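Local coordinates for protein glutamate--tRNA ligase, cytoplasmic (Saccharomyces cerevisiae, PDB 2HRA) that attaches glutamate to tRNA(Glu) after activating it with ATP, and uses its N-terminal GST-like domain, the part present here, to join the Arc1p complex, at residues A[165-168]-A[169-173]; A[90-93]-A[94-98]; A[153-156]-A[157-161]; A[172-175]-A[176-179]. All coordinates share one frame; numbering follows the deposited sequence.

Interaction 1. Residues A[165-168]-A[169-173]; sequences SRWY and TLLEM
Thr169 grips Ser165 O twice. Its backbone N-H makes the helical bond at 3.0 Å, and its OG1 donates to the same oxygen at 2.9 Å, the two donors arriving from opposite faces of the carbonyl plane. Chi1 of -57° lays the hydroxyl beside the threonine's own backbone N, where it can fold back over the preceding turn; a water that donates to OG1 also bonds to Ser165 OG and closes a small polar bridge along this flank. Leu170 N bonds to Arg166 O at 2.9 Å, while the leucine side chain leans on Thr127. Leu171 continues the spiral with a nearly straight bond from its N to Trp167 O (3.1 Å, 175°), and sends its CD1 methyl over one face of the indole. That CH-pi contact sits 3.8 Å from the centroid of the five-membered ring, displaced toward the rim near NE1. Trp167 NE1 itself is held by Asp139 of helix 137-148. With an alanine at Trp167, Asp139 would probably lose this N-H donor and a gap would open beneath the Leu171 methyl. Glu172 N binds Tyr168 O at 2.8 Å, an oxygen that also accepts from Trp143 NE1. Farther out, Glu172 OE1 lies at the edge of the Tyr168 ring, 3.9 Å from CE2, with the carboxylate turned 73° to the ring, and a water links OE1 to Tyr168 OH. This is an amphipathic alpha-helix of a GST-like helical domain, packed on helix 137-148 and lying within the Arc1p-interaction region.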
# COMPACT_ATOMS: atom_id res chain seq x y z
N SER A 165 -12.93 -4.07 8.46
CA SER A 165 -12.24 -3.97 9.74
C SER A 165 -11.40 -5.21 10.02
O SER A 165 -10.22 -5.12 10.38
CB SER A 165 -13.27 -3.78 10.85
OG SER A 165 -12.63 -3.53 12.06
N ARG A 166 -12.00 -6.37 9.85
CA ARG A 166 -11.35 -7.63 10.18
C ARG A 166 -10.24 -7.96 9.20
O ARG A 166 -9.14 -8.38 9.59
CB ARG A 166 -12.39 -8.73 10.24
CG ARG A 166 -13.29 -8.60 11.47
CD ARG A 166 -14.41 -9.61 11.49
NE ARG A 166 -15.22 -9.48 12.71
CZ ARG A 166 -16.51 -9.80 12.81
NH1 ARG A 166 -17.17 -10.26 11.76
NH2 ARG A 166 -17.15 -9.64 13.96
N TRP A 167 -10.48 -7.71 7.92
CA TRP A 167 -9.44 -7.84 6.90
C TRP A 167 -8.25 -6.90 7.14
O TRP A 167 -7.11 -7.30 6.93
CB TRP A 167 -10.07 -7.62 5.52
CG TRP A 167 -9.16 -7.31 4.39
CD1 TRP A 167 -8.60 -8.19 3.52
CD2 TRP A 167 -8.78 -5.99 3.94
NE1 TRP A 167 -7.89 -7.50 2.56
CE2 TRP A 167 -7.97 -6.16 2.81
CE3 TRP A 167 -9.07 -4.69 4.37
CZ2 TRP A 167 -7.41 -5.08 2.11
CZ3 TRP A 167 -8.51 -3.60 3.67
CH2 TRP A 167 -7.69 -3.81 2.57
N TYR A 168 -8.52 -5.65 7.52
CA TYR A 168 -7.47 -4.65 7.77
C TYR A 168 -6.63 -5.07 8.99
O TYR A 168 -5.39 -5.05 8.95
CB TYR A 168 -8.07 -3.24 7.93
CG TYR A 168 -7.03 -2.14 8.06
CD1 TYR A 168 -6.65 -1.40 6.97
CD2 TYR A 168 -6.42 -1.86 9.29
CE1 TYR A 168 -5.65 -0.41 7.07
CE2 TYR A 168 -5.44 -0.88 9.40
CZ TYR A 168 -5.06 -0.17 8.28
OH TYR A 168 -4.09 0.81 8.36
N THR A 169 -7.29 -5.48 10.07
CA THR A 169 -6.60 -5.98 11.26
C THR A 169 -5.79 -7.25 10.99
O THR A 169 -4.67 -7.39 11.49
CB THR A 169 -7.62 -6.24 12.35
OG1 THR A 169 -8.31 -5.00 12.58
CG2 THR A 169 -6.97 -6.72 13.65
N LEU A 170 -6.33 -8.16 10.18
CA LEU A 170 -5.60 -9.36 9.82
C LEU A 170 -4.27 -8.96 9.20
O LEU A 170 -3.20 -9.32 9.71
CB LEU A 170 -6.39 -10.22 8.83
CG LEU A 170 -5.68 -11.50 8.39
CD1 LEU A 170 -5.33 -12.41 9.60
CD2 LEU A 170 -6.59 -12.19 7.39
N LEU A 171 -4.35 -8.18 8.13
CA LEU A 171 -3.16 -7.74 7.42
C LEU A 171 -2.22 -6.88 8.28
O LEU A 171 -1.01 -7.02 8.19
CB LEU A 171 -3.53 -7.01 6.11
CG LEU A 171 -4.08 -7.96 5.03
CD1 LEU A 171 -4.69 -7.19 3.88
CD2 LEU A 171 -2.99 -8.93 4.51
N GLU A 172 -2.79 -6.04 9.15
CA GLU A 172 -1.98 -5.22 10.05
C GLU A 172 -1.10 -6.07 11.00
O GLU A 172 0.02 -5.66 11.31
CB GLU A 172 -2.88 -4.27 10.85
CG GLU A 172 -2.16 -3.28 11.74
CD GLU A 172 -3.13 -2.46 12.56
OE1 GLU A 172 -3.07 -1.22 12.50
OE2 GLU A 172 -3.98 -3.07 13.27
N MET A 173 -1.58 -7.23 11.44
CA MET A 173 -0.77 -8.13 12.27
C MET A 173 0.42 -8.78 11.52
O MET A 173 1.28 -9.40 12.14
CB MET A 173 -1.65 -9.24 12.86
CG MET A 173 -2.69 -8.77 13.84
SD MET A 173 -3.75 -10.10 14.48
CE MET A 173 -4.39 -10.87 12.99
O HOH W 1 -11.13 -5.90 13.66
O HOH W 2 -2.61 0.56 10.81

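Interaction 2. Residues A[90-93]-A[94-98]; sequences KEQV and AKWVN
Val93 O takes two backbone donors: Val97 N at 2.9 Å, close to straight (171°) and nearly along the C=O axis, and Trp96 N at 3.1 Å in a weak, bent bond. The pair marks one turn of the alpha-helix 90-104 in the helical half of the GST-like fold. The preceding turn is held by Ala94 N to Lys90 O (2.9 Å) and Lys95 N to Glu91 O (3.2 Å), and its start is tied by Asp89, whose OD1 accepts from Gln92 N. On the inner side Val93 CG1 meets Val97 CG2 at 3.7 Å, one turn apart. Both valines face other helices as well, Val93 touching Ala137 and Val97 touching Ala141 and Phe74, which makes this apolar strip part of a helix-bundle interface. Trp96 is buried beside them among Leu119, Leu130 and Ala138. The indole comes edge-on to the backbone, its CD1 lying 3.2 Å from Gln92 O and near the plane of the ring, while the Gln92 amide stands 82° to that plane and runs alongside the ring in the same direction. On the solvent side Lys95 doubles back on itself. Its bends at chi3 and chi4 bring the aliphatic chain alongside Gln92 and carry NZ over one face of the Trp96 ring, 3.9 Å above its plane and displaced toward the rim. Gln92 OE1 consequently meets the methylene carbons of the lysine rather than its ammonium nitrogen, with Lys95 CE 3.1 Å away.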
# COMPACT_ATOMS: atom_id res chain seq x y z
N LYS A 90 -5.64 -10.95 -13.77
CA LYS A 90 -5.07 -9.60 -13.85
C LYS A 90 -6.14 -8.54 -14.06
O LYS A 90 -6.02 -7.43 -13.53
CB LYS A 90 -4.01 -9.54 -14.95
CG LYS A 90 -2.73 -10.30 -14.59
CD LYS A 90 -1.65 -10.12 -15.65
CE LYS A 90 -0.89 -11.41 -15.94
NZ LYS A 90 -0.33 -11.42 -17.34
N GLU A 91 -7.18 -8.87 -14.83
CA GLU A 91 -8.34 -7.99 -14.97
C GLU A 91 -8.96 -7.73 -13.58
O GLU A 91 -9.26 -6.59 -13.22
CB GLU A 91 -9.38 -8.63 -15.92
CG GLU A 91 -10.47 -7.66 -16.42
CD GLU A 91 -11.81 -8.34 -16.72
OE1 GLU A 91 -11.83 -9.37 -17.44
OE2 GLU A 91 -12.86 -7.84 -16.26
N GLN A 92 -9.14 -8.78 -12.80
CA GLN A 92 -9.75 -8.62 -11.48
C GLN A 92 -8.81 -7.90 -10.53
O GLN A 92 -9.25 -7.06 -9.75
CB GLN A 92 -10.26 -9.95 -10.91
CG GLN A 92 -11.66 -10.35 -11.45
CD GLN A 92 -12.76 -9.41 -10.98
OE1 GLN A 92 -13.33 -8.68 -11.77
NE2 GLN A 92 -13.03 -9.41 -9.68
N VAL A 93 -7.51 -8.17 -10.59
CA VAL A 93 -6.58 -7.40 -9.75
C VAL A 93 -6.60 -5.91 -10.10
O VAL A 93 -6.67 -5.04 -9.21
CB VAL A 93 -5.16 -7.95 -9.81
CG1 VAL A 93 -4.19 -6.95 -9.20
CG2 VAL A 93 -5.10 -9.30 -9.11
N ALA A 94 -6.57 -5.61 -11.40
CA ALA A 94 -6.63 -4.21 -11.84
C ALA A 94 -7.84 -3.45 -11.34
O ALA A 94 -7.73 -2.29 -11.01
CB ALA A 94 -6.56 -4.13 -13.35
N LYS A 95 -9.01 -4.08 -11.29
CA LYS A 95 -10.21 -3.39 -10.76
C LYS A 95 -10.02 -2.91 -9.34
O LYS A 95 -10.49 -1.84 -8.96
CB LYS A 95 -11.43 -4.31 -10.72
CG LYS A 95 -11.95 -4.81 -12.05
CD LYS A 95 -13.39 -5.34 -11.94
CE LYS A 95 -13.78 -5.91 -10.53
NZ LYS A 95 -14.48 -4.93 -9.60
N TRP A 96 -9.38 -3.74 -8.52
CA TRP A 96 -9.28 -3.44 -7.12
C TRP A 96 -8.10 -2.52 -6.87
O TRP A 96 -8.14 -1.69 -6.00
CB TRP A 96 -9.20 -4.73 -6.29
CG TRP A 96 -10.50 -5.43 -6.30
CD1 TRP A 96 -10.85 -6.51 -7.06
CD2 TRP A 96 -11.67 -5.07 -5.54
NE1 TRP A 96 -12.17 -6.83 -6.83
CE2 TRP A 96 -12.69 -5.97 -5.89
CE3 TRP A 96 -11.94 -4.08 -4.60
CZ2 TRP A 96 -13.97 -5.90 -5.33
CZ3 TRP A 96 -13.20 -4.01 -4.05
CH2 TRP A 96 -14.20 -4.91 -4.41
N VAL A 97 -7.05 -2.67 -7.63
CA VAL A 97 -5.96 -1.71 -7.59
C VAL A 97 -6.43 -0.34 -8.05
O VAL A 97 -6.05 0.66 -7.46
CB VAL A 97 -4.81 -2.16 -8.47
CG1 VAL A 97 -3.77 -1.04 -8.54
CG2 VAL A 97 -4.23 -3.45 -7.88
N ASN A 98 -7.25 -0.29 -9.09
CA ASN A 98 -7.88 0.97 -9.51
C ASN A 98 -8.72 1.60 -8.42
O ASN A 98 -8.64 2.81 -8.17
CB ASN A 98 -8.74 0.74 -10.75
CG ASN A 98 -7.92 0.46 -12.00
OD1 ASN A 98 -6.75 0.84 -12.09
ND2 ASN A 98 -8.54 -0.19 -12.98

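Interaction 3. Residues A[153-156]-A[157-161]; sequences GSII and KNKVD
Val160, a beta-branched residue, adopts a positive phi of 56° two residues past helix 152-158, after Lys159 has left helical geometry, and the chain doubles back on Ile156 there. Asp161 N donates to Ile156 O at 2.9 Å, lying in the carbonyl plane, and inside that larger loop Val160 N donates to Lys157 O at 3.1 Å. Ordinary helical bonds lead up to this reversal: Lys157 N to Gly153 O is long at 3.3 Å, whereas Asn158 N to Ser154 O (2.8 Å) and Lys159 N to Ile155 O (2.9 Å) are tighter. Chi1 of -77° lays the Asn158 amide beside the residue's own backbone N, back over Ser154 O, with CG 3.5 Å from that oxygen. The CG2 branch of Ile156, beside its carbonyl carbon, comes within 3.5 Å of Asp161 O, while the side chain as a whole also packs on Val164 and Ser165 of the next helix. Ile155 faces Ser113 and Leu116 of helix 109-122. Asp161 occupies the N-cap position of helix 162-172, yet its carboxylate makes no capping bond; it lies close to that of Glu117, a like-charge neighbour that may raise its proton affinity. The whole is a Schellman motif closing an alpha-helix, with Val160 as the C-prime residue, and it delivers the chain into the second Arc1p-interaction segment of the GST-like domain.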
# COMPACT_ATOMS: atom_id res chain seq x y z
N GLY A 153 -11.05 5.31 9.11
CA GLY A 153 -11.17 4.57 10.35
C GLY A 153 -12.56 4.64 10.91
O GLY A 153 -13.18 3.63 11.18
N SER A 154 -13.05 5.88 11.07
CA SER A 154 -14.36 6.14 11.62
C SER A 154 -15.50 5.68 10.73
O SER A 154 -16.54 5.26 11.22
CB SER A 154 -14.51 7.63 11.89
OG SER A 154 -13.30 8.10 12.43
N ILE A 155 -15.31 5.73 9.42
CA ILE A 155 -16.36 5.29 8.51
C ILE A 155 -16.59 3.80 8.64
O ILE A 155 -17.75 3.32 8.73
CB ILE A 155 -16.10 5.68 7.09
CG1 ILE A 155 -16.13 7.20 6.96
CG2 ILE A 155 -17.19 5.09 6.16
CD1 ILE A 155 -15.76 7.68 5.62
N ILE A 156 -15.49 3.08 8.68
CA ILE A 156 -15.48 1.65 8.79
C ILE A 156 -16.21 1.23 10.06
O ILE A 156 -16.95 0.26 10.08
CB ILE A 156 -14.03 1.14 8.84
CG1 ILE A 156 -13.41 1.20 7.44
CG2 ILE A 156 -13.97 -0.29 9.44
CD1 ILE A 156 -11.89 1.14 7.48
N LYS A 157 -15.99 1.98 11.12
CA LYS A 157 -16.64 1.69 12.39
C LYS A 157 -18.13 2.04 12.37
O LYS A 157 -18.99 1.19 12.61
CB LYS A 157 -15.91 2.42 13.49
CG LYS A 157 -16.66 2.46 14.79
CD LYS A 157 -15.81 3.10 15.86
CE LYS A 157 -16.64 3.33 17.09
NZ LYS A 157 -17.21 2.05 17.61
N ASN A 158 -18.42 3.28 12.01
CA ASN A 158 -19.77 3.85 12.17
C ASN A 158 -20.78 3.31 11.14
O ASN A 158 -21.99 3.33 11.38
CB ASN A 158 -19.66 5.37 12.12
CG ASN A 158 -19.13 5.95 13.44
OD1 ASN A 158 -19.54 5.52 14.50
ND2 ASN A 158 -18.25 6.92 13.37
N LYS A 159 -20.28 2.84 10.00
CA LYS A 159 -21.11 2.19 8.95
C LYS A 159 -20.94 0.68 8.96
O LYS A 159 -21.40 0.00 8.07
CB LYS A 159 -20.84 2.80 7.57
CG LYS A 159 -21.17 4.32 7.53
CD LYS A 159 -21.47 4.79 6.13
CE LYS A 159 -21.95 6.21 6.03
NZ LYS A 159 -21.09 7.19 6.73
N VAL A 160 -20.28 0.18 9.98
CA VAL A 160 -20.24 -1.23 10.34
C VAL A 160 -19.76 -2.05 9.19
O VAL A 160 -20.36 -3.05 8.86
CB VAL A 160 -21.60 -1.76 10.86
CG1 VAL A 160 -21.37 -3.11 11.58
CG2 VAL A 160 -22.29 -0.74 11.80
N ASP A 161 -18.65 -1.61 8.61
CA ASP A 161 -17.91 -2.34 7.58
C ASP A 161 -16.97 -3.30 8.26
O ASP A 161 -15.76 -3.08 8.28
CB ASP A 161 -17.11 -1.36 6.71
CG ASP A 161 -18.00 -0.42 5.92
OD1 ASP A 161 -19.14 -0.80 5.54
OD2 ASP A 161 -17.58 0.71 5.62

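Interaction 4. Residues A[172-175]-A[176-179]; sequences EMDP and IFGE
Asp174 caps the short helix 175-178, its OD1 accepting from Ile176 N at 3.3 Å. This N-cap follows helix 162-172 in the helical part of the GST-like fold. The capping bond is long and bent, and the N-H meets OD1 from above the carboxylate plane; it is possible because CG stands opposite the aspartate's own backbone N (chi1 -175°), which sets the carboxylate alongside the Ile176 side chain. The negative charge there would also suit the positive end of the helix dipole. Replacing Asp174 with an alanine would probably leave Ile176 N without its capping acceptor and the first turn less firmly fixed. Backbone carbonyls do the rest. Asp174 O, at the edge of the Phe177 ring, accepts from both Phe177 N (2.8 Å) and Gly178 N (2.9 Å), which reach it from opposite faces of its carbonyl plane, and Pro175 O accepts from Glu179 N at 2.9 Å. Arg41 of helix 34-46 donates to Pro175 O and Ile176 O. Apolar and ring contacts carry the helix into its surroundings: the Phe177 ring makes edge-to-face contacts with Trp143 and Tyr135, and Ile176 packs on Ile38 and Ile42 of helix 34-46. Outside, Glu179 CD rests 3.8 Å from Pro175 CB. A C-H...O contact joins this turn to the end of the preceding helix: Gly178 CA lies 3.2 Å from Glu172 O with 152° at the hydrogen, and a beta carbon on that glycine would run into the same oxygen.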
# COMPACT_ATOMS: atom_id res chain seq x y z
N GLU A 172 -2.79 -6.04 9.15
CA GLU A 172 -1.98 -5.22 10.05
C GLU A 172 -1.10 -6.07 11.00
O GLU A 172 0.02 -5.66 11.31
CB GLU A 172 -2.88 -4.27 10.85
CG GLU A 172 -2.16 -3.28 11.74
CD GLU A 172 -3.13 -2.46 12.56
OE1 GLU A 172 -3.07 -1.22 12.50
OE2 GLU A 172 -3.98 -3.07 13.27
N MET A 173 -1.58 -7.23 11.44
CA MET A 173 -0.77 -8.13 12.27
C MET A 173 0.42 -8.78 11.52
O MET A 173 1.28 -9.40 12.14
CB MET A 173 -1.65 -9.24 12.86
CG MET A 173 -2.69 -8.77 13.84
SD MET A 173 -3.75 -10.10 14.48
CE MET A 173 -4.39 -10.87 12.99
N ASP A 174 0.43 -8.66 10.20
CA ASP A 174 1.52 -9.10 9.37
C ASP A 174 2.49 -7.92 9.27
O ASP A 174 2.17 -6.91 8.63
CB ASP A 174 0.96 -9.49 8.00
CG ASP A 174 1.99 -10.09 7.06
OD1 ASP A 174 3.18 -9.85 7.26
OD2 ASP A 174 1.60 -10.80 6.08
N PRO A 175 3.69 -8.04 9.87
CA PRO A 175 4.69 -6.95 9.91
C PRO A 175 4.99 -6.31 8.56
O PRO A 175 5.30 -5.10 8.47
CB PRO A 175 5.96 -7.65 10.40
CG PRO A 175 5.53 -8.87 11.06
CD PRO A 175 4.21 -9.27 10.50
N ILE A 176 4.96 -7.13 7.51
CA ILE A 176 5.16 -6.64 6.15
C ILE A 176 4.27 -5.44 5.88
O ILE A 176 4.72 -4.50 5.22
CB ILE A 176 4.94 -7.74 5.09
CG1 ILE A 176 6.19 -8.61 4.97
CG2 ILE A 176 4.61 -7.12 3.72
CD1 ILE A 176 5.99 -10.02 4.41
N PHE A 177 3.03 -5.49 6.39
CA PHE A 177 2.06 -4.37 6.27
C PHE A 177 2.12 -3.47 7.49
O PHE A 177 2.33 -2.28 7.38
CB PHE A 177 0.62 -4.90 6.22
CG PHE A 177 0.27 -5.60 4.94
CD1 PHE A 177 0.85 -6.82 4.62
CD2 PHE A 177 -0.64 -5.04 4.08
CE1 PHE A 177 0.53 -7.47 3.45
CE2 PHE A 177 -0.98 -5.67 2.89
CZ PHE A 177 -0.39 -6.88 2.57
N GLY A 178 1.91 -4.06 8.65
CA GLY A 178 1.70 -3.31 9.88
C GLY A 178 2.90 -2.57 10.46
O GLY A 178 2.71 -1.69 11.31
N GLU A 179 4.12 -2.94 10.07
CA GLU A 179 5.32 -2.19 10.50
C GLU A 179 5.89 -1.28 9.39
O GLU A 179 6.95 -0.67 9.57
CB GLU A 179 6.41 -3.15 11.00
CG GLU A 179 5.97 -3.94 12.21
CD GLU A 179 7.04 -4.85 12.74
OE1 GLU A 179 8.13 -4.96 12.14
OE2 GLU A 179 6.78 -5.48 13.78

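How the interactions relate
From the N terminus, interaction 2 comes first, on helix 90-104; interaction 3 ends helix 152-158, interaction 1 runs along helix 162-172, and interaction 4 starts helix 175-178. Each is local, joining residues mostly one turn apart, and closes no long loop. None nests within another or crosses it, but interactions 1 and 4 share Glu172 and Met173, and Leu171 O packs on Phe177 CB at 3.3 Å. Interaction 3 meets interaction 1 where Ile156 CG2 touches Ser165 CB. Interaction 2 stands apart, its nearest atoms about 8 Å from interaction 1, yet both pack against helix 137-148. Interaction 4 carries the series across to helix 34-46, beside the small sheet.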